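Local structure of beta-fructofuranosidase (Arabidopsis thaliana, 2OXB) at residues 403-408 and 515-519; 155-161 and 173-179. The protein hydrolyses sucrose and 1-kestose, and less readily neokestose and levan, by releasing terminal non-reducing beta-D-fructofuranoside residues in the plant cell wall. The protein carries 1 engineered substitution. One frame throughout, in Å; residues are numbered along the deposited sequence.

Contact 1 (403-408 and 515-519)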
ATOM      1  N   LYS A 403     -30.793  -0.561  -3.186  1.00 35.03           N
ATOM      2  CA  LYS A 403     -30.995  -1.787  -2.406  1.00 35.82           C
ATOM      3  C   LYS A 403     -30.591  -3.102  -3.068  1.00 35.24           C
ATOM      4  O   LYS A 403     -30.521  -3.212  -4.288  1.00 35.95           O
ATOM      5  CB  LYS A 403     -32.465  -1.910  -1.976  1.00 38.42           C
ATOM      6  CG  LYS A 403     -32.952  -0.892  -0.945  1.00 40.16           C
ATOM      7  CD  LYS A 403     -34.333  -1.271  -0.394  1.00 40.96           C
ATOM      8  CE  LYS A 403     -34.860  -0.226   0.585  1.00 41.55           C
ATOM      9  NZ  LYS A 403     -36.223  -0.575   1.078  1.00 42.32           N
ATOM     10  N   SER A 404     -30.336  -4.098  -2.225  1.00 35.43           N
ATOM     11  CA  SER A 404     -29.962  -5.446  -2.640  1.00 35.14           C
ATOM     12  C   SER A 404     -30.541  -6.410  -1.603  1.00 34.19           C
ATOM     13  O   SER A 404     -30.924  -6.001  -0.500  1.00 33.44           O
ATOM     14  CB  SER A 404     -28.438  -5.627  -2.669  1.00 35.11           C
ATOM     15  OG  SER A 404     -27.811  -4.699  -3.526  1.00 38.67           O
ATOM     16  N   GLY A 405     -30.607  -7.689  -1.959  1.00 32.59           N
ATOM     17  CA  GLY A 405     -31.105  -8.679  -1.024  1.00 29.31           C
ATOM     18  C   GLY A 405     -30.196  -8.639   0.191  1.00 26.27           C
ATOM     19  O   GLY A 405     -30.637  -8.349   1.295  1.00 27.47           O
ATOM     20  N   LEU A 406     -28.916  -8.921  -0.015  1.00 22.95           N
ATOM     21  CA  LEU A 406     -27.961  -8.894   1.072  1.00 19.76           C
ATOM     22  C   LEU A 406     -27.008  -7.722   0.837  1.00 19.63           C
ATOM     23  O   LEU A 406     -25.908  -7.878   0.300  1.00 21.21           O
ATOM     24  CB  LEU A 406     -27.199 -10.233   1.168  1.00 16.08           C
ATOM     25  CG  LEU A 406     -27.994 -11.523   1.460  1.00 13.99           C
ATOM     26  CD1 LEU A 406     -27.043 -12.672   1.832  1.00 11.02           C
ATOM     27  CD2 LEU A 406     -28.980 -11.276   2.604  1.00 11.11           C
ATOM     28  N   GLY A 407     -27.456  -6.534   1.221  1.00 19.79           N
ATOM     29  CA  GLY A 407     -26.641  -5.351   1.046  1.00 19.79           C
ATOM     30  C   GLY A 407     -27.503  -4.210   0.561  1.00 21.50           C
ATOM     31  O   GLY A 407     -28.622  -4.437   0.105  1.00 18.93           O
ATOM     32  N   PRO A 408     -26.984  -2.973   0.608  1.00 23.41           N
ATOM     33  CA  PRO A 408     -25.639  -2.647   1.107  1.00 25.27           C
ATOM     34  C   PRO A 408     -25.551  -2.410   2.628  1.00 26.45           C
ATOM     35  O   PRO A 408     -26.426  -1.766   3.215  1.00 26.34           O
ATOM     36  CB  PRO A 408     -25.291  -1.403   0.308  1.00 26.26           C
ATOM     37  CG  PRO A 408     -26.626  -0.682   0.288  1.00 25.38           C
ATOM     38  CD  PRO A 408     -27.630  -1.783   0.015  1.00 24.43           C
ATOM     39  N   ASN A 515     -27.263  -0.348   7.171  1.00 34.24           N
ATOM     40  CA  ASN A 515     -27.744  -1.463   6.368  1.00 32.34           C
ATOM     41  C   ASN A 515     -29.020  -0.941   5.731  1.00 32.02           C
ATOM     42  O   ASN A 515     -30.095  -1.037   6.309  1.00 33.14           O
ATOM     43  CB  ASN A 515     -28.047  -2.678   7.259  1.00 30.58           C
ATOM     44  CG  ASN A 515     -28.909  -3.722   6.563  1.00 30.99           C
ATOM     45  OD1 ASN A 515     -28.652  -4.112   5.415  1.00 31.63           O
ATOM     46  ND2 ASN A 515     -29.934  -4.190   7.263  1.00 27.94           N
ATOM     47  N   TYR A 516     -28.886  -0.352   4.552  1.00 32.22           N
ATOM     48  CA  TYR A 516     -30.030   0.199   3.846  1.00 33.52           C
ATOM     49  C   TYR A 516     -30.601  -0.807   2.852  1.00 35.27           C
ATOM     50  O   TYR A 516     -31.460  -0.463   2.034  1.00 35.75           O
ATOM     51  CB  TYR A 516     -29.618   1.482   3.118  1.00 33.83           C
ATOM     52  CG  TYR A 516     -29.456   2.687   4.021  1.00 34.58           C
ATOM     53  CD1 TYR A 516     -28.497   3.665   3.750  1.00 35.43           C
ATOM     54  CD2 TYR A 516     -30.257   2.849   5.147  1.00 34.02           C
ATOM     55  CE1 TYR A 516     -28.334   4.773   4.588  1.00 36.51           C
ATOM     56  CE2 TYR A 516     -30.107   3.947   5.988  1.00 36.70           C
ATOM     57  CZ  TYR A 516     -29.145   4.905   5.709  1.00 37.70           C
ATOM     58  OH  TYR A 516     -28.976   5.971   6.565  1.00 37.43           O
ATOM     59  N   GLY A 517     -30.132  -2.053   2.934  1.00 35.53           N
ATOM     60  CA  GLY A 517     -30.597  -3.088   2.027  1.00 35.92           C
ATOM     61  C   GLY A 517     -31.940  -3.691   2.406  1.00 37.28           C
ATOM     62  O   GLY A 517     -32.567  -3.293   3.391  1.00 36.42           O
ATOM     63  N   TYR A 518     -32.396  -4.653   1.610  1.00 37.90           N
ATOM     64  CA  TYR A 518     -33.665  -5.308   1.888  1.00 38.93           C
ATOM     65  C   TYR A 518     -33.553  -6.104   3.193  1.00 38.72           C
ATOM     66  O   TYR A 518     -33.797  -5.568   4.282  1.00 38.95           O
ATOM     67  CB  TYR A 518     -34.053  -6.231   0.728  1.00 40.27           C
ATOM     68  CG  TYR A 518     -34.820  -5.557  -0.394  1.00 42.14           C
ATOM     69  CD1 TYR A 518     -36.080  -4.992  -0.159  1.00 41.56           C
ATOM     70  CD2 TYR A 518     -34.309  -5.525  -1.708  1.00 42.78           C
ATOM     71  CE1 TYR A 518     -36.821  -4.414  -1.198  1.00 43.67           C
ATOM     72  CE2 TYR A 518     -35.044  -4.948  -2.761  1.00 42.97           C
ATOM     73  CZ  TYR A 518     -36.304  -4.398  -2.495  1.00 43.77           C
ATOM     74  OH  TYR A 518     -37.066  -3.856  -3.510  1.00 41.91           O
ATOM     75  N   GLN A 519     -33.177  -7.376   3.083  1.00 37.88           N
ATOM     76  CA  GLN A 519     -33.027  -8.236   4.249  1.00 35.92           C
ATOM     77  C   GLN A 519     -32.197  -7.536   5.315  1.00 36.12           C
ATOM     78  O   GLN A 519     -31.241  -6.821   5.007  1.00 35.64           O
ATOM     79  CB  GLN A 519     -32.340  -9.553   3.874  1.00 33.08           C
ATOM     80  CG  GLN A 519     -33.084 -10.432   2.880  1.00 31.77           C
ATOM     81  CD  GLN A 519     -34.502 -10.769   3.314  1.00 29.90           C
ATOM     82  OE1 GLN A 519     -35.458 -10.158   2.848  1.00 29.33           O
ATOM     83  NE2 GLN A 519     -34.645 -11.745   4.206  1.00 28.09           N
TER
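K403 lies across the ring of Y518 at about a right angle, its CD over one face, 4.0 Å from the centroid and 9° off the ring normal. This is a CH-pi contact made by the aliphatic part of the lysine. With chi1 at -69°, CG stands beside the backbone N, and the chain runs on extended; CB and CD meet the ring, while CG passes 3.4 Å from Y516 O. A long, flexible residue with a charged end suits this exposed position, where the ring supplies a flat apolar surface. The edge of the same ring turns toward the backbone of 403-408, near S404 O and G405 N. That position is set by the main chain: Y518 N donates to S404 O at 2.9 Å, and Q519 N adds a weak bond to G405 O. Q519 lays CB and CG against G405 O, and the bend at chi2 then turns its amide away from 403-408. Its CB meets L406 CD2 at 4.0 Å; the leucine itself is buried among V375, L378 and A381. At the other end Y516 N donates to P408 O over 3.1 Å. P408, reached through a cis peptide, sets its CD against G517 CA. Glycine fits position 517 because CA lies 3.1 Å from G407 O in a CA-H...O contact, and a side chain would collide with that carbonyl. N515 turns ND2 to L351 O, outside the pair. Thus 515-519, the connection from strand 510-515 to strand 521-530, folds over the start of strand 406-415, which lies between strands 423-431 and 510-515, a connection in the C-terminal beta-sandwich characteristic of glycoside hydrolase family 32.

Contact 2 (155-161 and 173-179)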
ATOM      1  N   LYS A 155      27.380 -16.432  -5.741  1.00 39.73           N
ATOM      2  CA  LYS A 155      27.793 -15.112  -5.261  1.00 37.90           C
ATOM      3  C   LYS A 155      27.104 -14.008  -6.046  1.00 37.77           C
ATOM      4  O   LYS A 155      27.057 -12.857  -5.612  1.00 38.25           O
ATOM      5  CB  LYS A 155      29.307 -14.922  -5.423  1.00 36.89           C
ATOM      6  CG  LYS A 155      29.826 -13.589  -4.876  1.00 35.75           C
ATOM      7  CD  LYS A 155      31.143 -13.162  -5.521  1.00 33.27           C
ATOM      8  CE  LYS A 155      31.790 -12.007  -4.751  1.00 32.91           C
ATOM      9  NZ  LYS A 155      30.833 -10.911  -4.407  1.00 29.80           N
ATOM     10  N   LYS A 156      26.570 -14.371  -7.204  1.00 36.18           N
ATOM     11  CA  LYS A 156      25.924 -13.420  -8.092  1.00 36.13           C
ATOM     12  C   LYS A 156      24.745 -12.689  -7.475  1.00 34.95           C
ATOM     13  O   LYS A 156      23.693 -13.273  -7.235  1.00 34.28           O
ATOM     14  CB  LYS A 156      25.497 -14.151  -9.367  1.00 38.32           C
ATOM     15  CG  LYS A 156      26.666 -14.860 -10.062  1.00 40.85           C
ATOM     16  CD  LYS A 156      26.220 -16.012 -10.951  1.00 42.60           C
ATOM     17  CE  LYS A 156      27.431 -16.779 -11.517  1.00 43.10           C
ATOM     18  NZ  LYS A 156      28.301 -17.402 -10.472  1.00 39.99           N
ATOM     19  N   TRP A 157      24.933 -11.401  -7.213  1.00 34.65           N
ATOM     20  CA  TRP A 157      23.865 -10.591  -6.649  1.00 35.49           C
ATOM     21  C   TRP A 157      22.905 -10.199  -7.764  1.00 34.59           C
ATOM     22  O   TRP A 157      23.327  -9.836  -8.859  1.00 33.18           O
ATOM     23  CB  TRP A 157      24.427  -9.333  -5.972  1.00 36.49           C
ATOM     24  CG  TRP A 157      25.004  -9.586  -4.610  1.00 37.54           C
ATOM     25  CD1 TRP A 157      26.301  -9.912  -4.302  1.00 37.53           C
ATOM     26  CD2 TRP A 157      24.288  -9.578  -3.373  1.00 38.20           C
ATOM     27  NE1 TRP A 157      26.431 -10.106  -2.948  1.00 37.67           N
ATOM     28  CE2 TRP A 157      25.212  -9.908  -2.353  1.00 38.42           C
ATOM     29  CE3 TRP A 157      22.952  -9.326  -3.025  1.00 39.09           C
ATOM     30  CZ2 TRP A 157      24.842  -9.992  -1.003  1.00 39.14           C
ATOM     31  CZ3 TRP A 157      22.580  -9.410  -1.684  1.00 38.83           C
ATOM     32  CH2 TRP A 157      23.528  -9.742  -0.688  1.00 39.03           C
ATOM     33  N   ARG A 158      21.609 -10.284  -7.491  1.00 35.26           N
ATOM     34  CA  ARG A 158      20.620  -9.937  -8.500  1.00 35.32           C
ATOM     35  C   ARG A 158      19.713  -8.813  -8.015  1.00 34.89           C
ATOM     36  O   ARG A 158      19.448  -8.684  -6.820  1.00 35.07           O
ATOM     37  CB  ARG A 158      19.789 -11.179  -8.887  1.00 36.17           C
ATOM     38  CG  ARG A 158      20.585 -12.287  -9.618  1.00 36.73           C
ATOM     39  CD  ARG A 158      20.440 -13.636  -8.920  1.00 38.19           C
ATOM     40  NE  ARG A 158      21.295 -14.697  -9.467  1.00 39.68           N
ATOM     41  CZ  ARG A 158      21.032 -15.404 -10.568  1.00 39.09           C
ATOM     42  NH1 ARG A 158      19.928 -15.176 -11.267  1.00 37.93           N
ATOM     43  NH2 ARG A 158      21.873 -16.354 -10.965  1.00 37.56           N
ATOM     44  N   VAL A 159      19.281  -7.977  -8.956  1.00 33.17           N
ATOM     45  CA  VAL A 159      18.379  -6.862  -8.681  1.00 30.55           C
ATOM     46  C   VAL A 159      17.664  -6.535  -9.989  1.00 30.90           C
ATOM     47  O   VAL A 159      18.125  -6.920 -11.064  1.00 32.29           O
ATOM     48  CB  VAL A 159      19.130  -5.599  -8.184  1.00 29.07           C
ATOM     49  CG1 VAL A 159      19.889  -4.932  -9.326  1.00 27.36           C
ATOM     50  CG2 VAL A 159      18.139  -4.626  -7.571  1.00 27.86           C
ATOM     51  N   ILE A 160      16.531  -5.851  -9.907  1.00 29.36           N
ATOM     52  CA  ILE A 160      15.792  -5.505 -11.109  1.00 28.46           C
ATOM     53  C   ILE A 160      15.414  -4.030 -11.128  1.00 29.82           C
ATOM     54  O   ILE A 160      15.246  -3.395 -10.082  1.00 31.33           O
ATOM     55  CB  ILE A 160      14.518  -6.340 -11.233  1.00 28.28           C
ATOM     56  CG1 ILE A 160      13.706  -6.225  -9.946  1.00 23.78           C
ATOM     57  CG2 ILE A 160      14.877  -7.799 -11.557  1.00 27.95           C
ATOM     58  CD1 ILE A 160      12.357  -6.884 -10.015  1.00 22.20           C
ATOM     59  N   ILE A 161      15.281  -3.483 -12.326  1.00 28.81           N
ATOM     60  CA  ILE A 161      14.937  -2.081 -12.460  1.00 29.17           C
ATOM     61  C   ILE A 161      13.716  -1.973 -13.339  1.00 27.80           C
ATOM     62  O   ILE A 161      13.456  -2.854 -14.147  1.00 29.23           O
ATOM     63  CB  ILE A 161      16.112  -1.280 -13.065  1.00 30.13           C
ATOM     64  CG1 ILE A 161      17.320  -1.360 -12.129  1.00 31.41           C
ATOM     65  CG2 ILE A 161      15.729   0.175 -13.238  1.00 31.32           C
ATOM     66  CD1 ILE A 161      18.036  -2.684 -12.173  1.00 31.11           C
ATOM     67  N   THR A 173      17.173  -6.789 -15.185  1.00 28.95           N
ATOM     68  CA  THR A 173      18.003  -7.242 -14.087  1.00 29.13           C
ATOM     69  C   THR A 173      19.492  -7.124 -14.371  1.00 30.20           C
ATOM     70  O   THR A 173      19.930  -7.196 -15.515  1.00 31.24           O
ATOM     71  CB  THR A 173      17.655  -8.690 -13.708  1.00 29.21           C
ATOM     72  OG1 THR A 173      18.693  -9.232 -12.887  1.00 30.52           O
ATOM     73  CG2 THR A 173      17.469  -9.537 -14.946  1.00 28.41           C
ATOM     74  N   TYR A 174      20.264  -6.909 -13.315  1.00 30.72           N
ATOM     75  CA  TYR A 174      21.710  -6.786 -13.425  1.00 30.05           C
ATOM     76  C   TYR A 174      22.339  -7.715 -12.406  1.00 31.01           C
ATOM     77  O   TYR A 174      22.059  -7.605 -11.215  1.00 30.91           O
ATOM     78  CB  TYR A 174      22.190  -5.366 -13.100  1.00 28.51           C
ATOM     79  CG  TYR A 174      22.186  -4.375 -14.234  1.00 25.14           C
ATOM     80  CD1 TYR A 174      20.999  -3.801 -14.675  1.00 25.32           C
ATOM     81  CD2 TYR A 174      23.382  -3.986 -14.842  1.00 23.79           C
ATOM     82  CE1 TYR A 174      20.989  -2.857 -15.695  1.00 25.83           C
ATOM     83  CE2 TYR A 174      23.393  -3.047 -15.869  1.00 25.83           C
ATOM     84  CZ  TYR A 174      22.187  -2.484 -16.294  1.00 26.87           C
ATOM     85  OH  TYR A 174      22.166  -1.561 -17.325  1.00 28.02           O
ATOM     86  N   THR A 175      23.179  -8.629 -12.867  1.00 32.65           N
ATOM     87  CA  THR A 175      23.862  -9.528 -11.953  1.00 33.42           C
ATOM     88  C   THR A 175      25.102  -8.769 -11.505  1.00 34.24           C
ATOM     89  O   THR A 175      25.662  -7.980 -12.268  1.00 34.44           O
ATOM     90  CB  THR A 175      24.281 -10.859 -12.644  1.00 33.81           C
ATOM     91  OG1 THR A 175      25.060 -10.582 -13.817  1.00 34.19           O
ATOM     92  CG2 THR A 175      23.048 -11.663 -13.037  1.00 33.99           C
ATOM     93  N   SER A 176      25.525  -8.986 -10.266  1.00 36.05           N
ATOM     94  CA  SER A 176      26.708  -8.306  -9.750  1.00 36.86           C
ATOM     95  C   SER A 176      27.718  -9.297  -9.215  1.00 36.95           C
ATOM     96  O   SER A 176      27.374 -10.237  -8.503  1.00 37.61           O
ATOM     97  CB  SER A 176      26.332  -7.320  -8.638  1.00 39.04           C
ATOM     98  OG  SER A 176      27.452  -6.575  -8.202  1.00 38.48           O
ATOM     99  N   LYS A 177      28.974  -9.070  -9.569  1.00 37.34           N
ATOM    100  CA  LYS A 177      30.064  -9.920  -9.130  1.00 36.25           C
ATOM    101  C   LYS A 177      30.142  -9.856  -7.606  1.00 34.74           C
ATOM    102  O   LYS A 177      29.972 -10.864  -6.930  1.00 33.33           O
ATOM    103  CB  LYS A 177      31.372  -9.413  -9.747  1.00 36.44           C
ATOM    104  CG  LYS A 177      31.273  -8.988 -11.214  1.00 33.88           C
ATOM    105  CD  LYS A 177      30.888 -10.150 -12.114  1.00 32.33           C
ATOM    106  CE  LYS A 177      31.329  -9.921 -13.550  1.00 30.99           C
ATOM    107  NZ  LYS A 177      32.811  -9.973 -13.731  1.00 29.00           N
ATOM    108  N   ASP A 178      30.392  -8.648  -7.094  1.00 35.59           N
ATOM    109  CA  ASP A 178      30.510  -8.363  -5.659  1.00 37.09           C
ATOM    110  C   ASP A 178      29.886  -7.026  -5.259  1.00 35.89           C
ATOM    111  O   ASP A 178      30.510  -6.233  -4.555  1.00 34.92           O
ATOM    112  CB  ASP A 178      31.981  -8.349  -5.237  1.00 39.05           C
ATOM    113  CG  ASP A 178      32.882  -7.677  -6.271  1.00 42.20           C
ATOM    114  OD1 ASP A 178      32.486  -6.616  -6.836  1.00 39.81           O
ATOM    115  OD2 ASP A 178      33.996  -8.219  -6.503  1.00 42.00           O
ATOM    116  N   PHE A 179      28.660  -6.786  -5.711  1.00 35.26           N
ATOM    117  CA  PHE A 179      27.934  -5.559  -5.401  1.00 35.83           C
ATOM    118  C   PHE A 179      28.689  -4.313  -5.847  1.00 37.11           C
ATOM    119  O   PHE A 179      28.589  -3.264  -5.218  1.00 37.71           O
ATOM    120  CB  PHE A 179      27.654  -5.467  -3.896  1.00 33.39           C
ATOM    121  CG  PHE A 179      26.295  -4.906  -3.557  1.00 31.49           C
ATOM    122  CD1 PHE A 179      25.187  -5.740  -3.475  1.00 31.17           C
ATOM    123  CD2 PHE A 179      26.125  -3.546  -3.312  1.00 31.77           C
ATOM    124  CE1 PHE A 179      23.934  -5.229  -3.150  1.00 29.62           C
ATOM    125  CE2 PHE A 179      24.872  -3.030  -2.988  1.00 29.76           C
ATOM    126  CZ  PHE A 179      23.777  -3.874  -2.907  1.00 29.03           C
TER
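F179 points an edge at the indole of W157 in a T-shaped pair, the planes at 90° and the phenyl centroid 5.5 Å from that of the five-membered ring. F179 CD1 comes over the indole face, off-centre, 3.9 Å from W157 CD2. W157 and S176 share a face of the sheet, their CB atoms 3.8 Å apart; chi1 of -79° puts W157 CG beside the backbone N and turns the indole face to F179. Two aromatics suit this end, where W182 adds a further edge-to-face partner to F179. The strands are neighbours in an antiparallel hairpin, within one blade of the five-bladed beta-propeller of family 32; W157 and S176 form a hydrogen-bonded pair, with S176 N to W157 O at 2.7 Å. Further along, V159 O accepts two bonds from opposite faces of its carbonyl plane, from Y174 N and, at 3.0 Å, from T173 OG1. The threonine hydroxyl reaches it with chi1 at 165°, while T173 CB rests 3.6 Å from I160 CG2. With a valine here the hydroxyl is gone, and V159 O would probably lose one of these two donors. Y174 lies on the opposite face to T173, and I161 CD1 reaches its CD1 at 4.0 Å.

Overall arrangement
Contact 1 and contact 2 lie on opposite sides of the chain's centre, their own centres 54 Å apart and their nearest atoms about 39 Å apart. They follow in series along the chain, 155-161 with 173-179 in the N-terminal catalytic propeller and 403-408 with 515-519 in the C-terminal sandwich. Contact 2 lies nearer the substrate but does not touch it: the side chain of I161 is about 5 Å from that of R144, a substrate-binding residue, about 9 Å from the engineered Q199, and about 10 Å from the bound fructose. Contact 1 is remote from the annotated sites. Contact 2 joins strands adjacent in sequence; contact 1 joins a loop and a strand 107 residues apart.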